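Local coordinates for protein methoxy mycolic acid synthase 2 (Mycobacterium tuberculosis, PDB 1TPY) that converts a double bond of mycolic acids into a cis cyclopropane ring, transferring a methylene group from S-adenosyl-L-methionine, at residues R24-P29 with E241-H246; Y33-F38 with A233-L238; D20-L25 with S248-I253. All blocks are in the same frame, centred on the assembly; numbering follows the deposited sequence.

Interaction 1 (R24-P29 with E241-H246); sequences RLFLDP and EALQEH
L25 and F26, in the loop that follows helix 20-24, press against the last turn of helix 229-245 (A242, L243) and H246 just beyond it. L25 contributes the largest surface. Its CD2 meets H246 CD2 at 3.8 Å, the two side chains passing at a slant, while its carbonyl oxygen sits over one face of the imidazole, 3.3 Å above the ring plane and displaced toward the rim. Although L25 O is 3.3 Å from H246 ND1, the angle is too poor for a hydrogen bond. ND1 instead donates to A242 O at 2.7 Å, with an N-H...O angle of 163°. This bond leaves in the plane of the imidazole and fixes the ring's rotation where the helix ends.

F26 points its CB at the helix, 3.7 Å from L243 CB, and chi1 of 69° sets its ring alongside the L243 side chain. A242 CB fits against F26 CA at 3.6 Å. The contact joins the N-terminal loop to the junction of helices 229-245 and 247-253, with the F26 side chain about 4 Å (nearest atoms) from that of Y33, which binds S-adenosyl-L-methionine. Apolar packing and a carbonyl over the imidazole hold it; the side-chain hydrogen bond of H246 stays within its own segment.

Interaction 2 (Y33-F38 with A233-L238); sequences YSCAHF and ARTLDL. With SAH (S-adenosyl-L-homocysteine), chain C; 16A (cetyl-trimethyl-ammonium), chain D; CO3 (carbonate ion), chain B.
A single hydrogen bond joins the loop 33-38 to helix 229-245: A36 N donates to T235 OG1 at 3.0 Å with an N-H...O angle of 153°. T235 OG1 is anti to the carbonyl carbon (chi1 -63°), a setting in which the same hydroxyl also bonds H231 O one turn earlier in the helix. The oxygen is therefore gripped by two partners, and it lies in the plane of the F38 ring at its edge, 3.5 Å from F38 CE1.

The stacking involves F38 and R234. The arginine chain is extended, which carries CD over the middle of the phenyl face, 3.8 Å from the ring centroid in a CH-pi contact, and lays the guanidinium flat on the ring with planes 16° apart. R234 NH2 bonds E41 O, which helps hold the group in place. L238 points back at F38, its CD1 3.4 Å from F38 CZ.

The start of the loop turns to the ligands. Y33 N gives a nearly straight bond to OXT of S-adenosyl-L-homocysteine; S34 OG donates to O of the same carboxylate at 2.7 Å and also bonds K52 NZ. C35 N binds O1 of a carbonate, probably from the crystallisation liquor, at 2.8 Å; Y232 and H167 complete its site. C17 of the cetyl-trimethyl-ammonium rests 3.5 Å above the centre of the Y33 ring, while L236 CD2 touches the alkyl tail. The loop thus binds ligands at its start and is fastened further on, at A36 and F38, to a helix lining the detergent site, which probably marks where the acyl chain binds.

Interaction 3 (D20-L25 with S248-I253); sequences DDFFRL and SEAIAI
L25 CD1 drives into the backbone of helix 247-253, meeting A250 CA at 3.4 Å, tighter than the usual carbon contact. A250 CB stands 3.7 Å from the same methyl and 3.8 Å from F22 CE1, so the alanine is met by a leucine branch and a phenyl carbon together. F22 reaches it because its CG is anti to the backbone N (chi1 -175°), which swings the ring toward the partner helix. On the buried side this phenyl also packs edge-to-face with Y262 and touches L243, so A250, which also meets L243 and Y259, is part of an apolar cluster with helices 229-245 and 256-275.

The two short helices run almost antiparallel, at 170° with axes 9.8 Å apart, and both belong to the helical part that lies beside the Rossmann-like methyltransferase sheet. Helix 20-24 comes from the N-terminal region, whereas 247-253 directly follows helix 229-245, so the contact brings together pieces more than 220 residues apart.

Toward the solvent the fit is looser. L25 and I253 meet end on, their CD1 atoms 4.1 Å apart, and I253 CD1 also lies 3.8 Å from D21 O. E249 offers only its aliphatic base: CB rests 3.8 Å from L25 CD2, and the chain then turns (chi2 71°), carrying the carboxylate away to accept a hydrogen bond from S248 OG. D21, whose CB brushes I253, directs its own carboxylate to R24 NH2 in a weak salt bridge within the first helix.

In the fold
All three contacts bring the N-terminal region, residues 20-38, against the helices 229-245 and 247-253. Interactions 1 and 3 share L25 and lie about 8 Å apart between centres; both are partly buried, lack hydrogen bonds between their segments and rely on apolar side chains, with L243 CD1 touching A250 CB between them. Interaction 2 is the buried one, nearest the chain's centre, and the one whose segments meet through a hydrogen bond and a guanidinium stack, beside S-adenosyl-L-homocysteine and the cetyl-trimethyl-ammonium. It shares helix 229-245 with interaction 1, and Y33 packs on L27 of interaction 1 and on F23 of interaction 3, so the outer contacts adjoin this S-adenosyl-L-methionine-binding residue.

Interaction 1 (R24-P29 with E241-H246)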
loop_
_atom_site.group_PDB
_atom_site.type_symbol
_atom_site.label_atom_id
_atom_site.label_comp_id
_atom_site.label_asym_id
_atom_site.label_seq_id
_atom_site.Cartn_x
_atom_site.Cartn_y
_atom_site.Cartn_z
ATOM N N ARG A 24 3.793 -15.070 4.176
ATOM C CA ARG A 24 2.915 -16.029 3.515
ATOM C C ARG A 24 1.983 -16.717 4.510
ATOM O O ARG A 24 0.961 -17.273 4.129
ATOM C CB ARG A 24 3.736 -17.079 2.760
ATOM C CG ARG A 24 3.635 -16.958 1.240
ATOM C CD ARG A 24 4.213 -18.184 0.533
ATOM N NE ARG A 24 5.671 -18.214 0.575
ATOM C CZ ARG A 24 6.458 -17.383 -0.102
ATOM N NH1 ARG A 24 5.931 -16.445 -0.878
ATOM N NH2 ARG A 24 7.778 -17.493 -0.009
ATOM N N LEU A 25 2.344 -16.674 5.786
ATOM C CA LEU A 25 1.534 -17.290 6.836
ATOM C C LEU A 25 0.190 -16.602 7.038
ATOM O O LEU A 25 -0.775 -17.246 7.442
ATOM C CB LEU A 25 2.279 -17.283 8.172
ATOM C CG LEU A 25 3.593 -18.059 8.294
ATOM C CD1 LEU A 25 4.127 -17.902 9.710
ATOM C CD2 LEU A 25 3.371 -19.539 7.963
ATOM N N PHE A 26 0.111 -15.299 6.773
ATOM C CA PHE A 26 -1.154 -14.612 6.985
ATOM C C PHE A 26 -1.729 -13.813 5.817
ATOM O O PHE A 26 -2.921 -13.510 5.805
ATOM C CB PHE A 26 -1.066 -13.741 8.247
ATOM C CG PHE A 26 -0.146 -12.559 8.125
ATOM C CD1 PHE A 26 -0.597 -11.363 7.574
ATOM C CD2 PHE A 26 1.163 -12.631 8.599
ATOM C CE1 PHE A 26 0.239 -10.253 7.502
ATOM C CE2 PHE A 26 2.011 -11.528 8.533
ATOM C CZ PHE A 26 1.552 -10.337 7.985
ATOM N N LEU A 27 -0.908 -13.477 4.829
ATOM C CA LEU A 27 -1.434 -12.734 3.686
ATOM C C LEU A 27 -2.212 -13.705 2.810
ATOM O O LEU A 27 -2.062 -14.922 2.946
ATOM C CB LEU A 27 -0.298 -12.109 2.871
ATOM C CG LEU A 27 0.553 -11.046 3.571
ATOM C CD1 LEU A 27 1.640 -10.551 2.618
ATOM C CD2 LEU A 27 -0.338 -9.898 4.026
ATOM N N ASP A 28 -3.055 -13.183 1.926
ATOM C CA ASP A 28 -3.802 -14.059 1.036
ATOM C C ASP A 28 -2.766 -14.602 0.050
ATOM O O ASP A 28 -1.635 -14.119 0.011
ATOM C CB ASP A 28 -4.893 -13.292 0.289
ATOM C CG ASP A 28 -4.337 -12.442 -0.828
ATOM O OD1 ASP A 28 -3.854 -11.320 -0.558
ATOM O OD2 ASP A 28 -4.367 -12.912 -1.979
ATOM N N PRO A 29 -3.133 -15.609 -0.758
ATOM C CA PRO A 29 -2.190 -16.186 -1.721
ATOM C C PRO A 29 -1.434 -15.221 -2.643
ATOM O O PRO A 29 -0.288 -15.492 -3.001
ATOM C CB PRO A 29 -3.060 -17.172 -2.494
ATOM C CG PRO A 29 -4.027 -17.645 -1.439
ATOM C CD PRO A 29 -4.411 -16.347 -0.768
ATOM N N GLU A 241 -6.130 -13.456 12.191
ATOM C CA GLU A 241 -6.619 -14.817 12.366
ATOM C C GLU A 241 -5.741 -15.847 11.662
ATOM O O GLU A 241 -5.440 -16.903 12.222
ATOM C CB GLU A 241 -8.054 -14.913 11.850
ATOM C CG GLU A 241 -8.638 -16.313 11.825
ATOM C CD GLU A 241 -10.119 -16.308 11.465
ATOM O OE1 GLU A 241 -10.482 -15.731 10.416
ATOM O OE2 GLU A 241 -10.921 -16.880 12.232
ATOM N N ALA A 242 -5.329 -15.545 10.435
ATOM C CA ALA A 242 -4.488 -16.473 9.693
ATOM C C ALA A 242 -3.169 -16.667 10.426
ATOM O O ALA A 242 -2.717 -17.800 10.617
ATOM C CB ALA A 242 -4.238 -15.953 8.288
ATOM N N LEU A 243 -2.548 -15.563 10.835
ATOM C CA LEU A 243 -1.278 -15.654 11.547
ATOM C C LEU A 243 -1.468 -16.494 12.800
ATOM O O LEU A 243 -0.674 -17.388 13.085
ATOM C CB LEU A 243 -0.764 -14.266 11.938
ATOM C CG LEU A 243 0.534 -14.236 12.756
ATOM C CD1 LEU A 243 1.630 -15.050 12.054
ATOM C CD2 LEU A 243 0.979 -12.796 12.935
ATOM N N GLN A 244 -2.532 -16.205 13.540
ATOM C CA GLN A 244 -2.820 -16.936 14.766
ATOM C C GLN A 244 -2.980 -18.417 14.459
ATOM O O GLN A 244 -2.500 -19.272 15.201
ATOM C CB GLN A 244 -4.089 -16.398 15.424
ATOM C CG GLN A 244 -4.329 -16.942 16.817
ATOM C CD GLN A 244 -5.435 -16.201 17.521
ATOM O OE1 GLN A 244 -6.618 -16.389 17.226
ATOM N NE2 GLN A 244 -5.058 -15.331 18.444
ATOM N N GLU A 245 -3.654 -18.725 13.357
ATOM C CA GLU A 245 -3.829 -20.115 12.975
ATOM C C GLU A 245 -2.474 -20.759 12.669
ATOM O O GLU A 245 -2.337 -21.982 12.726
ATOM C CB GLU A 245 -4.755 -20.224 11.767
ATOM C CG GLU A 245 -6.223 -19.974 12.086
ATOM C CD GLU A 245 -6.727 -20.853 13.220
ATOM O OE1 GLU A 245 -6.542 -20.485 14.402
ATOM O OE2 GLU A 245 -7.300 -21.923 12.929
ATOM N N HIS A 246 -1.478 -19.928 12.362
ATOM C CA HIS A 246 -0.130 -20.401 12.057
ATOM C C HIS A 246 0.870 -20.066 13.160
ATOM O O HIS A 246 2.070 -19.933 12.896
ATOM C CB HIS A 246 0.368 -19.794 10.739
ATOM C CG HIS A 246 -0.381 -20.269 9.536
ATOM N ND1 HIS A 246 -1.671 -19.873 9.259
ATOM C CD2 HIS A 246 -0.039 -21.149 8.563
ATOM C CE1 HIS A 246 -2.094 -20.490 8.169
ATOM N NE2 HIS A 246 -1.123 -21.270 7.728
#

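Interaction 2 (Y33-F38 with A233-L238)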
loop_
_atom_site.group_PDB
_atom_site.type_symbol
_atom_site.label_atom_id
_atom_site.label_comp_id
_atom_site.label_asym_id
_atom_site.label_seq_id
_atom_site.Cartn_x
_atom_site.Cartn_y
_atom_site.Cartn_z
ATOM N N TYR A 33 -0.672 -6.812 0.345
ATOM C CA TYR A 33 -0.487 -6.344 1.705
ATOM C C TYR A 33 -1.036 -4.932 1.822
ATOM O O TYR A 33 -0.287 -3.967 1.953
ATOM C CB TYR A 33 1.009 -6.384 2.021
ATOM C CG TYR A 33 1.377 -6.364 3.487
ATOM C CD1 TYR A 33 2.714 -6.333 3.872
ATOM C CD2 TYR A 33 0.402 -6.376 4.485
ATOM C CE1 TYR A 33 3.079 -6.314 5.205
ATOM C CE2 TYR A 33 0.757 -6.359 5.835
ATOM C CZ TYR A 33 2.105 -6.328 6.182
ATOM O OH TYR A 33 2.493 -6.318 7.500
ATOM N N SER A 34 -2.361 -4.833 1.771
ATOM C CA SER A 34 -3.065 -3.563 1.843
ATOM C C SER A 34 -4.560 -3.853 1.992
ATOM O O SER A 34 -5.004 -4.975 1.774
ATOM C CB SER A 34 -2.803 -2.753 0.567
ATOM O OG SER A 34 -3.016 -3.548 -0.594
ATOM N N CYS A 35 -5.335 -2.838 2.352
ATOM C CA CYS A 35 -6.767 -3.019 2.553
ATOM C C CYS A 35 -7.529 -3.661 1.387
ATOM O O CYS A 35 -7.482 -3.183 0.250
ATOM C CB CYS A 35 -7.420 -1.682 2.891
ATOM S SG CYS A 35 -9.191 -1.836 3.264
ATOM N N ALA A 36 -8.253 -4.733 1.690
ATOM C CA ALA A 36 -9.038 -5.441 0.682
ATOM C C ALA A 36 -10.379 -4.734 0.469
ATOM O O ALA A 36 -10.706 -3.792 1.182
ATOM C CB ALA A 36 -9.265 -6.877 1.126
ATOM N N HIS A 37 -11.154 -5.185 -0.513
ATOM C CA HIS A 37 -12.458 -4.577 -0.784
ATOM C C HIS A 37 -13.521 -5.655 -0.945
ATOM O O HIS A 37 -13.705 -6.192 -2.038
ATOM C CB HIS A 37 -12.395 -3.730 -2.050
ATOM C CG HIS A 37 -13.643 -2.946 -2.310
ATOM N ND1 HIS A 37 -14.174 -2.068 -1.388
ATOM C CD2 HIS A 37 -14.455 -2.894 -3.391
ATOM C CE1 HIS A 37 -15.258 -1.507 -1.893
ATOM N NE2 HIS A 37 -15.451 -1.991 -3.107
ATOM N N PHE A 38 -14.219 -5.960 0.147
ATOM C CA PHE A 38 -15.252 -6.990 0.151
ATOM C C PHE A 38 -16.559 -6.539 -0.488
ATOM O O PHE A 38 -17.435 -5.998 0.180
ATOM C CB PHE A 38 -15.500 -7.467 1.588
ATOM C CG PHE A 38 -14.263 -7.992 2.267
ATOM C CD1 PHE A 38 -13.294 -7.115 2.755
ATOM C CD2 PHE A 38 -14.031 -9.361 2.355
ATOM C CE1 PHE A 38 -12.112 -7.595 3.316
ATOM C CE2 PHE A 38 -12.854 -9.853 2.912
ATOM C CZ PHE A 38 -11.891 -8.971 3.393
ATOM N N ALA A 233 -10.675 -3.070 8.780
ATOM C CA ALA A 233 -10.811 -3.765 10.053
ATOM C C ALA A 233 -10.948 -5.251 9.759
ATOM O O ALA A 233 -10.281 -6.091 10.374
ATOM C CB ALA A 233 -12.036 -3.255 10.803
ATOM N N ARG A 234 -11.806 -5.568 8.797
ATOM C CA ARG A 234 -12.030 -6.952 8.406
ATOM C C ARG A 234 -10.780 -7.554 7.771
ATOM O O ARG A 234 -10.431 -8.709 8.042
ATOM C CB ARG A 234 -13.195 -7.049 7.426
ATOM C CG ARG A 234 -13.541 -8.478 7.102
ATOM C CD ARG A 234 -14.783 -8.578 6.256
ATOM N NE ARG A 234 -15.048 -9.971 5.930
ATOM C CZ ARG A 234 -15.990 -10.372 5.083
ATOM N NH1 ARG A 234 -16.764 -9.479 4.479
ATOM N NH2 ARG A 234 -16.143 -11.664 4.828
ATOM N N THR A 235 -10.113 -6.782 6.915
ATOM C CA THR A 235 -8.899 -7.274 6.277
ATOM C C THR A 235 -7.919 -7.617 7.392
ATOM O O THR A 235 -7.322 -8.687 7.402
ATOM C CB THR A 235 -8.260 -6.211 5.357
ATOM O OG1 THR A 235 -9.158 -5.900 4.285
ATOM C CG2 THR A 235 -6.941 -6.730 4.775
ATOM N N LEU A 236 -7.780 -6.703 8.341
ATOM C CA LEU A 236 -6.881 -6.889 9.467
ATOM C C LEU A 236 -7.253 -8.085 10.345
ATOM O O LEU A 236 -6.368 -8.797 10.823
ATOM C CB LEU A 236 -6.824 -5.599 10.290
ATOM C CG LEU A 236 -5.947 -4.521 9.635
ATOM C CD1 LEU A 236 -6.198 -3.159 10.246
ATOM C CD2 LEU A 236 -4.490 -4.912 9.796
ATOM N N ASP A 237 -8.550 -8.308 10.556
ATOM C CA ASP A 237 -8.999 -9.440 11.365
ATOM C C ASP A 237 -8.581 -10.734 10.670
ATOM O O ASP A 237 -8.084 -11.667 11.307
ATOM C CB ASP A 237 -10.532 -9.451 11.527
ATOM C CG ASP A 237 -11.055 -8.283 12.355
ATOM O OD1 ASP A 237 -10.334 -7.810 13.253
ATOM O OD2 ASP A 237 -12.204 -7.855 12.114
ATOM N N LEU A 238 -8.794 -10.785 9.359
ATOM C CA LEU A 238 -8.450 -11.966 8.581
ATOM C C LEU A 238 -6.948 -12.253 8.619
ATOM O O LEU A 238 -6.539 -13.409 8.762
ATOM C CB LEU A 238 -8.953 -11.802 7.142
ATOM C CG LEU A 238 -10.483 -11.861 7.037
ATOM C CD1 LEU A 238 -10.933 -11.323 5.705
ATOM C CD2 LEU A 238 -10.962 -13.298 7.219
HETATM N N SAH C . 1.387 -2.046 -3.180
HETATM C CA SAH C . 1.545 -3.374 -2.585
HETATM C CB SAH C . 2.549 -3.359 -1.405
HETATM C CG SAH C . 2.277 -2.405 -0.242
HETATM S SD SAH C . 3.522 -2.506 1.072
HETATM C C SAH C . 0.198 -3.921 -2.110
HETATM O O SAH C . -0.783 -3.156 -2.118
HETATM O OXT SAH C . 0.140 -5.103 -1.721
HETATM C "C5'" SAH C . 4.399 -0.930 0.892
HETATM C "C4'" SAH C . 5.235 -0.920 -0.397
HETATM O "O4'" SAH C . 5.671 0.408 -0.777
HETATM C "C3'" SAH C . 6.501 -1.771 -0.308
HETATM O "O3'" SAH C . 6.655 -2.509 -1.533
HETATM C "C2'" SAH C . 7.594 -0.757 -0.124
HETATM O "O2'" SAH C . 8.873 -1.277 -0.526
HETATM C "C1'" SAH C . 7.092 0.363 -0.974
HETATM N N9 SAH C . 7.724 1.718 -0.690
HETATM C C8 SAH C . 7.848 2.433 0.459
HETATM N N7 SAH C . 8.444 3.578 0.368
HETATM C C5 SAH C . 8.756 3.640 -0.994
HETATM C C6 SAH C . 9.411 4.605 -1.808
HETATM N N6 SAH C . 9.889 5.748 -1.324
HETATM N N1 SAH C . 9.549 4.332 -3.149
HETATM C C2 SAH C . 9.066 3.171 -3.650
HETATM N N3 SAH C . 8.436 2.190 -2.986
HETATM C C4 SAH C . 8.315 2.498 -1.645
HETATM C C1 16A D . -2.288 -2.654 8.144
HETATM C C2 16A D . -1.451 -1.463 8.607
HETATM C C3 16A D . -2.326 -0.461 9.379
HETATM C C4 16A D . -1.601 0.767 9.914
HETATM C C5 16A D . -2.605 1.662 10.657
HETATM C C6 16A D . -2.026 2.952 11.259
HETATM C C7 16A D . -0.970 2.838 12.387
HETATM C C8 16A D . -0.060 4.062 12.656
HETATM C C9 16A D . 0.662 4.690 11.440
HETATM C C10 16A D . 1.696 3.798 10.713
HETATM C C11 16A D . 2.063 4.219 9.268
HETATM C C12 16A D . 2.727 3.127 8.415
HETATM C C13 16A D . 1.738 2.477 7.440
HETATM C C14 16A D . 2.387 1.330 6.669
HETATM C C15 16A D . 1.260 0.584 5.934
HETATM C C16 16A D . 1.869 -0.670 5.274
HETATM N N1 16A D . 1.131 -1.739 4.474
HETATM C C17 16A D . 1.655 -2.863 3.958
HETATM C C18 16A D . -0.077 -2.240 5.236
HETATM C C19 16A D . 0.553 -1.094 3.234
HETATM C C CO3 B . -3.153 0.620 2.735
HETATM O O1 CO3 B . -4.339 -0.206 2.366
HETATM O O2 CO3 B . -2.296 0.187 3.683
HETATM O O3 CO3 B . -2.939 1.811 2.121
#

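Interaction 3 (D20-L25 with S248-I253)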
loop_
_atom_site.group_PDB
_atom_site.type_symbol
_atom_site.label_atom_id
_atom_site.label_comp_id
_atom_site.label_asym_id
_atom_site.label_seq_id
_atom_site.Cartn_x
_atom_site.Cartn_y
_atom_site.Cartn_z
ATOM N N ASP A 20 9.659 -13.728 3.519
ATOM C CA ASP A 20 8.507 -13.996 2.669
ATOM C C ASP A 20 7.699 -15.152 3.232
ATOM O O ASP A 20 6.470 -15.172 3.151
ATOM C CB ASP A 20 8.967 -14.322 1.250
ATOM C CG ASP A 20 9.241 -13.080 0.439
ATOM O OD1 ASP A 20 9.311 -11.985 1.042
ATOM O OD2 ASP A 20 9.391 -13.195 -0.793
ATOM N N ASP A 21 8.401 -16.123 3.804
ATOM C CA ASP A 21 7.747 -17.277 4.396
ATOM C C ASP A 21 6.848 -16.833 5.546
ATOM O O ASP A 21 5.754 -17.359 5.725
ATOM C CB ASP A 21 8.799 -18.265 4.905
ATOM C CG ASP A 21 9.470 -19.028 3.782
ATOM O OD1 ASP A 21 10.598 -19.519 3.987
ATOM O OD2 ASP A 21 8.864 -19.148 2.695
ATOM N N PHE A 22 7.312 -15.856 6.317
ATOM C CA PHE A 22 6.535 -15.356 7.446
ATOM C C PHE A 22 5.273 -14.661 6.961
ATOM O O PHE A 22 4.180 -14.923 7.465
ATOM C CB PHE A 22 7.359 -14.381 8.289
ATOM C CG PHE A 22 6.658 -13.925 9.536
ATOM C CD1 PHE A 22 6.585 -14.753 10.653
ATOM C CD2 PHE A 22 6.022 -12.684 9.581
ATOM C CE1 PHE A 22 5.887 -14.355 11.796
ATOM C CE2 PHE A 22 5.322 -12.280 10.721
ATOM C CZ PHE A 22 5.257 -13.120 11.828
ATOM N N PHE A 23 5.422 -13.774 5.981
ATOM C CA PHE A 23 4.273 -13.056 5.447
ATOM C C PHE A 23 3.286 -14.001 4.784
ATOM O O PHE A 23 2.077 -13.773 4.832
ATOM C CB PHE A 23 4.720 -11.976 4.453
ATOM C CG PHE A 23 5.310 -10.759 5.113
ATOM C CD1 PHE A 23 6.658 -10.459 4.974
ATOM C CD2 PHE A 23 4.516 -9.931 5.906
ATOM C CE1 PHE A 23 7.213 -9.359 5.617
ATOM C CE2 PHE A 23 5.061 -8.826 6.555
ATOM C CZ PHE A 23 6.416 -8.539 6.410
ATOM N N ARG A 24 3.793 -15.070 4.176
ATOM C CA ARG A 24 2.915 -16.029 3.515
ATOM C C ARG A 24 1.983 -16.717 4.510
ATOM O O ARG A 24 0.961 -17.273 4.129
ATOM C CB ARG A 24 3.736 -17.079 2.760
ATOM C CG ARG A 24 3.635 -16.958 1.240
ATOM C CD ARG A 24 4.213 -18.184 0.533
ATOM N NE ARG A 24 5.671 -18.214 0.575
ATOM C CZ ARG A 24 6.458 -17.383 -0.102
ATOM N NH1 ARG A 24 5.931 -16.445 -0.878
ATOM N NH2 ARG A 24 7.778 -17.493 -0.009
ATOM N N LEU A 25 2.344 -16.674 5.786
ATOM C CA LEU A 25 1.534 -17.290 6.836
ATOM C C LEU A 25 0.190 -16.602 7.038
ATOM O O LEU A 25 -0.775 -17.246 7.442
ATOM C CB LEU A 25 2.279 -17.283 8.172
ATOM C CG LEU A 25 3.593 -18.059 8.294
ATOM C CD1 LEU A 25 4.127 -17.902 9.710
ATOM C CD2 LEU A 25 3.371 -19.539 7.963
ATOM N N SER A 248 2.391 -21.740 15.577
ATOM C CA SER A 248 3.572 -22.597 15.655
ATOM C C SER A 248 4.510 -22.394 14.465
ATOM O O SER A 248 5.725 -22.321 14.641
ATOM C CB SER A 248 3.160 -24.073 15.777
ATOM O OG SER A 248 2.227 -24.434 14.774
ATOM N N GLU A 249 3.953 -22.290 13.259
ATOM C CA GLU A 249 4.769 -22.071 12.062
ATOM C C GLU A 249 5.506 -20.737 12.190
ATOM O O GLU A 249 6.695 -20.630 11.859
ATOM C CB GLU A 249 3.899 -22.046 10.794
ATOM C CG GLU A 249 3.208 -23.364 10.445
ATOM C CD GLU A 249 2.085 -23.718 11.411
ATOM O OE1 GLU A 249 1.507 -24.817 11.280
ATOM O OE2 GLU A 249 1.775 -22.897 12.301
ATOM N N ALA A 250 4.795 -19.724 12.681
ATOM C CA ALA A 250 5.370 -18.393 12.864
ATOM C C ALA A 250 6.561 -18.451 13.817
ATOM O O ALA A 250 7.620 -17.888 13.541
ATOM C CB ALA A 250 4.314 -17.441 13.409
ATOM N N ILE A 251 6.376 -19.135 14.941
ATOM C CA ILE A 251 7.431 -19.276 15.935
ATOM C C ILE A 251 8.642 -20.012 15.362
ATOM O O ILE A 251 9.784 -19.672 15.666
ATOM C CB ILE A 251 6.910 -20.034 17.180
ATOM C CG1 ILE A 251 5.891 -19.159 17.916
ATOM C CG2 ILE A 251 8.074 -20.427 18.089
ATOM C CD1 ILE A 251 5.359 -19.763 19.201
ATOM N N ALA A 252 8.389 -21.017 14.531
ATOM C CA ALA A 252 9.466 -21.793 13.918
ATOM C C ALA A 252 10.267 -20.953 12.929
ATOM O O ALA A 252 11.498 -20.931 12.977
ATOM C CB ALA A 252 8.890 -23.019 13.209
ATOM N N ILE A 253 9.559 -20.272 12.032
ATOM C CA ILE A 253 10.186 -19.433 11.015
ATOM C C ILE A 253 10.907 -18.235 11.621
ATOM O O ILE A 253 11.969 -17.831 11.146
ATOM C CB ILE A 253 9.143 -18.906 10.008
ATOM C CG1 ILE A 253 8.549 -20.074 9.224
ATOM C CG2 ILE A 253 9.787 -17.895 9.064
ATOM C CD1 ILE A 253 7.474 -19.665 8.248
#